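Local atomic coordinates of N-terminal acetyltransferase-like protein (Chaetomium thermophilum, PDB entry 5NNP), a protein that probably serves as the helical-repeat auxiliary subunit of an N-terminal acetyltransferase complex, binding a partner protein chain of that enzyme. Residues Ala479-Asp483 with Met484-Trp488; Gly494-Trp497 with Gln498-Gly501. One frame throughout, in Å; residues are numbered along the deposited sequence.

Contact 1: residues Ala479-Asp483 with Met484-Trp488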
loop_
_atom_site.group_PDB
_atom_site.type_symbol
_atom_site.label_atom_id
_atom_site.label_comp_id
_atom_site.label_asym_id
_atom_site.label_seq_id
_atom_site.Cartn_x
_atom_site.Cartn_y
_atom_site.Cartn_z
ATOM N N ALA A 479 -1.194 -3.396 -22.497
ATOM C CA ALA A 479 -0.299 -4.422 -21.966
ATOM C C ALA A 479 0.688 -3.795 -20.992
ATOM O O ALA A 479 0.968 -4.347 -19.914
ATOM C CB ALA A 479 0.441 -5.132 -23.088
ATOM N N ASP A 480 1.224 -2.640 -21.380
ATOM C CA ASP A 480 2.208 -1.991 -20.547
ATOM C C ASP A 480 1.534 -1.560 -19.245
ATOM O O ASP A 480 2.071 -1.776 -18.157
ATOM C CB ASP A 480 2.849 -0.807 -21.267
ATOM C CG ASP A 480 4.053 -0.268 -20.523
ATOM O OD1 ASP A 480 4.913 -1.097 -20.134
ATOM O OD2 ASP A 480 4.127 0.966 -20.300
ATOM N N LEU A 481 0.336 -0.991 -19.353
ATOM C CA LEU A 481 -0.370 -0.520 -18.170
ATOM C C LEU A 481 -0.728 -1.681 -17.235
ATOM O O LEU A 481 -0.687 -1.545 -16.011
ATOM C CB LEU A 481 -1.622 0.259 -18.578
ATOM C CG LEU A 481 -1.372 1.636 -19.206
ATOM C CD1 LEU A 481 -2.659 2.184 -19.808
ATOM C CD2 LEU A 481 -0.801 2.611 -18.184
ATOM N N THR A 482 -1.071 -2.822 -17.816
ATOM C CA THR A 482 -1.359 -4.024 -17.045
ATOM C C THR A 482 -0.117 -4.494 -16.315
ATOM O O THR A 482 -0.141 -4.720 -15.115
ATOM C CB THR A 482 -1.859 -5.154 -17.948
ATOM O OG1 THR A 482 -3.070 -4.750 -18.610
ATOM C CG2 THR A 482 -2.123 -6.403 -17.131
ATOM N N ASP A 483 0.962 -4.655 -17.074
ATOM C CA ASP A 483 2.297 -4.928 -16.547
ATOM C C ASP A 483 2.690 -4.048 -15.358
ATOM O O ASP A 483 3.191 -4.533 -14.350
ATOM C CB ASP A 483 3.316 -4.733 -17.668
ATOM C CG ASP A 483 4.121 -5.968 -17.951
ATOM O OD1 ASP A 483 5.087 -6.220 -17.195
ATOM O OD2 ASP A 483 3.801 -6.662 -18.947
ATOM N N MET A 484 2.478 -2.742 -15.494
ATOM C CA MET A 484 2.845 -1.785 -14.454
ATOM C C MET A 484 1.776 -1.634 -13.396
ATOM O O MET A 484 1.808 -0.668 -12.624
ATOM C CB MET A 484 3.127 -0.421 -15.061
ATOM C CG MET A 484 4.377 -0.360 -15.888
ATOM S SD MET A 484 5.731 -1.100 -14.978
ATOM C CE MET A 484 5.960 -2.580 -15.950
ATOM N N GLN A 485 0.815 -2.558 -13.391
ATOM C CA GLN A 485 -0.155 -2.674 -12.305
ATOM C C GLN A 485 -0.986 -1.398 -12.110
ATOM O O GLN A 485 -1.264 -0.996 -10.974
ATOM C CB GLN A 485 0.573 -3.046 -11.007
ATOM C CG GLN A 485 1.442 -4.307 -11.166
ATOM C CD GLN A 485 2.321 -4.607 -9.951
ATOM O OE1 GLN A 485 2.363 -3.836 -9.006
ATOM N NE2 GLN A 485 3.031 -5.734 -9.985
ATOM N N CYS A 486 -1.391 -0.773 -13.218
ATOM C CA CYS A 486 -2.111 0.497 -13.142
ATOM C C CYS A 486 -3.607 0.294 -12.865
ATOM O O CYS A 486 -4.414 0.160 -13.799
ATOM C CB CYS A 486 -1.926 1.304 -14.440
ATOM S SG CYS A 486 -2.512 3.017 -14.330
ATOM N N ILE A 487 -3.973 0.307 -11.584
ATOM C CA ILE A 487 -5.333 -0.007 -11.150
ATOM C C ILE A 487 -6.371 1.100 -11.449
ATOM O O ILE A 487 -7.524 0.804 -11.747
ATOM C CB ILE A 487 -5.354 -0.328 -9.630
ATOM C CG1 ILE A 487 -4.558 -1.612 -9.358
ATOM C CG2 ILE A 487 -6.789 -0.492 -9.111
ATOM C CD1 ILE A 487 -4.396 -1.952 -7.893
ATOM N N TRP A 488 -5.981 2.365 -11.359
ATOM C CA TRP A 488 -6.942 3.430 -11.624
ATOM C C TRP A 488 -7.430 3.303 -13.066
ATOM O O TRP A 488 -8.644 3.318 -13.324
ATOM C CB TRP A 488 -6.358 4.829 -11.346
ATOM C CG TRP A 488 -5.541 5.455 -12.459
ATOM C CD1 TRP A 488 -4.176 5.508 -12.545
ATOM C CD2 TRP A 488 -6.039 6.128 -13.634
ATOM N NE1 TRP A 488 -3.797 6.156 -13.698
ATOM C CE2 TRP A 488 -4.915 6.546 -14.380
ATOM C CE3 TRP A 488 -7.320 6.401 -14.130
ATOM C CZ2 TRP A 488 -5.039 7.235 -15.585
ATOM C CZ3 TRP A 488 -7.437 7.087 -15.334
ATOM C CH2 TRP A 488 -6.304 7.494 -16.044
#
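Met484 curls back over the helix end it has just left, and its terminal methyl comes to rest on its neighbour Asp483, with CE of Met484 3.6 Å from C of Asp483. The chain bends at chi2 (-48°) and again at chi3 (110°), which swings the methyl back. CG of Met484 lies alongside the carbonyl of Asp480, 3.5 Å from its O, while CE reaches CB of Asp483 at 3.8 Å, the two side chains crossing obliquely. The carboxylate of Asp480 forms a salt bridge through OD1 with Arg470, which Met484 also touches. With the chain of Met484 cut back to an alanine, the methyl's place over Asp483 would probably be left as a gap, and Arg470 would lose an apolar neighbour. Helix 476-483 closes with a Schellman motif whose C-prime residue, Gln485, has positive phi. Cys486 N bonds to Leu481 O at 3.0 Å, and Gln485 N bonds to Thr482 O at 2.9 Å, the latter donor sitting 63° out of the carbonyl plane. Met484 N keeps a regular helical bond to Asp480 O. On the flank formed by Leu481, CD2 of that residue meets CB of Cys486 at 4.1 Å, an apolar touch beside the bond from Cys486 N to Leu481 O. Cys486 is in turn the N-cap position of helix 487-499, which makes one short turn both an end and a beginning. Gln485 directs its extended chain away from the helix end, into a buried site where OE1 accepts from Trp520 and bonds to a chain of another protein, which also packs on Asp483, Met484 and Cys486.

Contact 2: residues Gly494-Trp497 with Gln498-Gly501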
loop_
_atom_site.group_PDB
_atom_site.type_symbol
_atom_site.label_atom_id
_atom_site.label_comp_id
_atom_site.label_asym_id
_atom_site.label_seq_id
_atom_site.Cartn_x
_atom_site.Cartn_y
_atom_site.Cartn_z
ATOM N N GLY A 494 -12.796 -0.365 -17.178
ATOM C CA GLY A 494 -13.816 -1.377 -16.991
ATOM C C GLY A 494 -15.194 -0.767 -16.841
ATOM O O GLY A 494 -16.139 -1.177 -17.517
ATOM N N GLU A 495 -15.307 0.222 -15.960
ATOM C CA GLU A 495 -16.574 0.880 -15.709
ATOM C C GLU A 495 -17.111 1.513 -16.992
ATOM O O GLU A 495 -18.315 1.452 -17.272
ATOM C CB GLU A 495 -16.417 1.913 -14.588
ATOM C CG GLU A 495 -16.044 1.275 -13.254
ATOM C CD GLU A 495 -15.890 2.263 -12.113
ATOM O OE1 GLU A 495 -15.888 3.488 -12.347
ATOM O OE2 GLU A 495 -15.776 1.810 -10.962
ATOM N N ALA A 496 -16.214 2.085 -17.788
ATOM C CA ALA A 496 -16.590 2.638 -19.091
ATOM C C ALA A 496 -17.143 1.576 -20.056
ATOM O O ALA A 496 -18.194 1.770 -20.676
ATOM C CB ALA A 496 -15.403 3.332 -19.713
ATOM N N TRP A 497 -16.416 0.470 -20.197
ATOM C CA TRP A 497 -16.850 -0.641 -21.037
ATOM C C TRP A 497 -18.184 -1.205 -20.558
ATOM O O TRP A 497 -19.031 -1.600 -21.365
ATOM C CB TRP A 497 -15.795 -1.756 -21.064
ATOM C CG TRP A 497 -14.678 -1.490 -22.018
ATOM C CD1 TRP A 497 -13.349 -1.397 -21.720
ATOM C CD2 TRP A 497 -14.791 -1.262 -23.431
ATOM N NE1 TRP A 497 -12.627 -1.128 -22.863
ATOM C CE2 TRP A 497 -13.489 -1.043 -23.923
ATOM C CE3 TRP A 497 -15.863 -1.232 -24.326
ATOM C CZ2 TRP A 497 -13.234 -0.791 -25.274
ATOM C CZ3 TRP A 497 -15.607 -0.979 -25.670
ATOM C CH2 TRP A 497 -14.306 -0.760 -26.130
ATOM N N GLN A 498 -18.365 -1.252 -19.241
ATOM C CA GLN A 498 -19.619 -1.725 -18.678
ATOM C C GLN A 498 -20.739 -0.788 -19.087
ATOM O O GLN A 498 -21.807 -1.241 -19.469
ATOM C CB GLN A 498 -19.530 -1.832 -17.159
ATOM C CG GLN A 498 -20.721 -2.470 -16.493
ATOM C CD GLN A 498 -20.444 -2.799 -15.034
ATOM O OE1 GLN A 498 -19.299 -3.059 -14.640
ATOM N NE2 GLN A 498 -21.486 -2.772 -14.220
ATOM N N ARG A 499 -20.477 0.516 -19.039
ATOM C CA ARG A 499 -21.465 1.519 -19.423
ATOM C C ARG A 499 -21.857 1.419 -20.891
ATOM O O ARG A 499 -22.936 1.867 -21.285
ATOM C CB ARG A 499 -20.948 2.931 -19.143
ATOM C CG ARG A 499 -20.971 3.333 -17.684
ATOM C CD ARG A 499 -20.800 4.833 -17.527
ATOM N NE ARG A 499 -19.480 5.305 -17.949
ATOM C CZ ARG A 499 -18.395 5.283 -17.181
ATOM N NH1 ARG A 499 -18.469 4.799 -15.950
ATOM N NH2 ARG A 499 -17.236 5.740 -17.644
ATOM N N ARG A 500 -20.972 0.853 -21.701
ATOM C CA ARG A 500 -21.236 0.728 -23.126
ATOM C C ARG A 500 -21.899 -0.600 -23.432
ATOM O O ARG A 500 -22.281 -0.877 -24.573
ATOM C CB ARG A 500 -19.946 0.875 -23.922
ATOM C CG ARG A 500 -19.349 2.250 -23.828
ATOM C CD ARG A 500 -17.930 2.265 -24.356
ATOM N NE ARG A 500 -17.855 1.916 -25.771
ATOM C CZ ARG A 500 -16.794 2.153 -26.534
ATOM N NH1 ARG A 500 -15.727 2.743 -26.013
ATOM N NH2 ARG A 500 -16.793 1.809 -27.813
ATOM N N GLY A 501 -22.035 -1.423 -22.402
ATOM C CA GLY A 501 -22.660 -2.723 -22.561
ATOM C C GLY A 501 -21.691 -3.862 -22.841
ATOM O O GLY A 501 -22.125 -4.963 -23.140
#
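Gln498 N bonds to Gly494 O at 2.8 Å and Arg499 N to Glu495 O at 2.9 Å, the regular i to i+4 pattern of helix 487-499. One residue later the pattern falters: Arg500 N makes only weak bonds, shared between Ala496 O and Trp497 O, each 3.1 Å away. Gly501 then turns to positive phi (93°), and its N bonds to Gln498 O at 2.9 Å. This is a Schellman motif, and it shows why glycine suits such a place, since any side chain at this phi and psi would press its first carbon into the carbonyl oxygen of Arg500. At this last turn, Trp497 and Arg500 run side by side in the same direction. The guanidinium of Arg500 lies over a face of the indole, with Trp497 CZ3 beneath its centre, 3.5 Å from CZ of Arg500, and the two planes are tilted by 29°. A bend at chi3 (63°) in an otherwise extended chain brings the Arg500 group over the six-membered ring. Its NH1 is held from helix 458-465, by a salt bridge to Glu459 and a hydrogen bond to Asn458, two residues that also touch Trp497. Arg499 takes another course, folding back along the helix until one face of its guanidinium covers backbone, with NH2 of Arg499 3.5 Å from CA of Ala496. Asn456 and the carbonyl of Leu453 accept hydrogen bonds from that group. Glu495 turns to Arg558, with which OE1 forms a salt bridge, while Gln498, its chain extended, reaches Tyr510 on helix 503-523 through OE1.

The two contacts stand in series on helix 487-499: contact 1 forms the turn that leads into it, and contact 2 forms its last turn and exit. Their centres are 18 Å apart, and their nearest atoms, about 7 Å apart, do not touch. Each includes a Schellman ending, one closing helix 476-483 and the other helix 487-499, and helices 458-465 and 503-523 pack against both. The surroundings differ. The centre of contact 1 lies about 16 Å from the centre of the chain, and this contact is largely buried and touches another protein chain; that of contact 2 lies about 25 Å out, and no other chain meets it. Carboxymethyl coenzyme A is not among the neighbours of either contact.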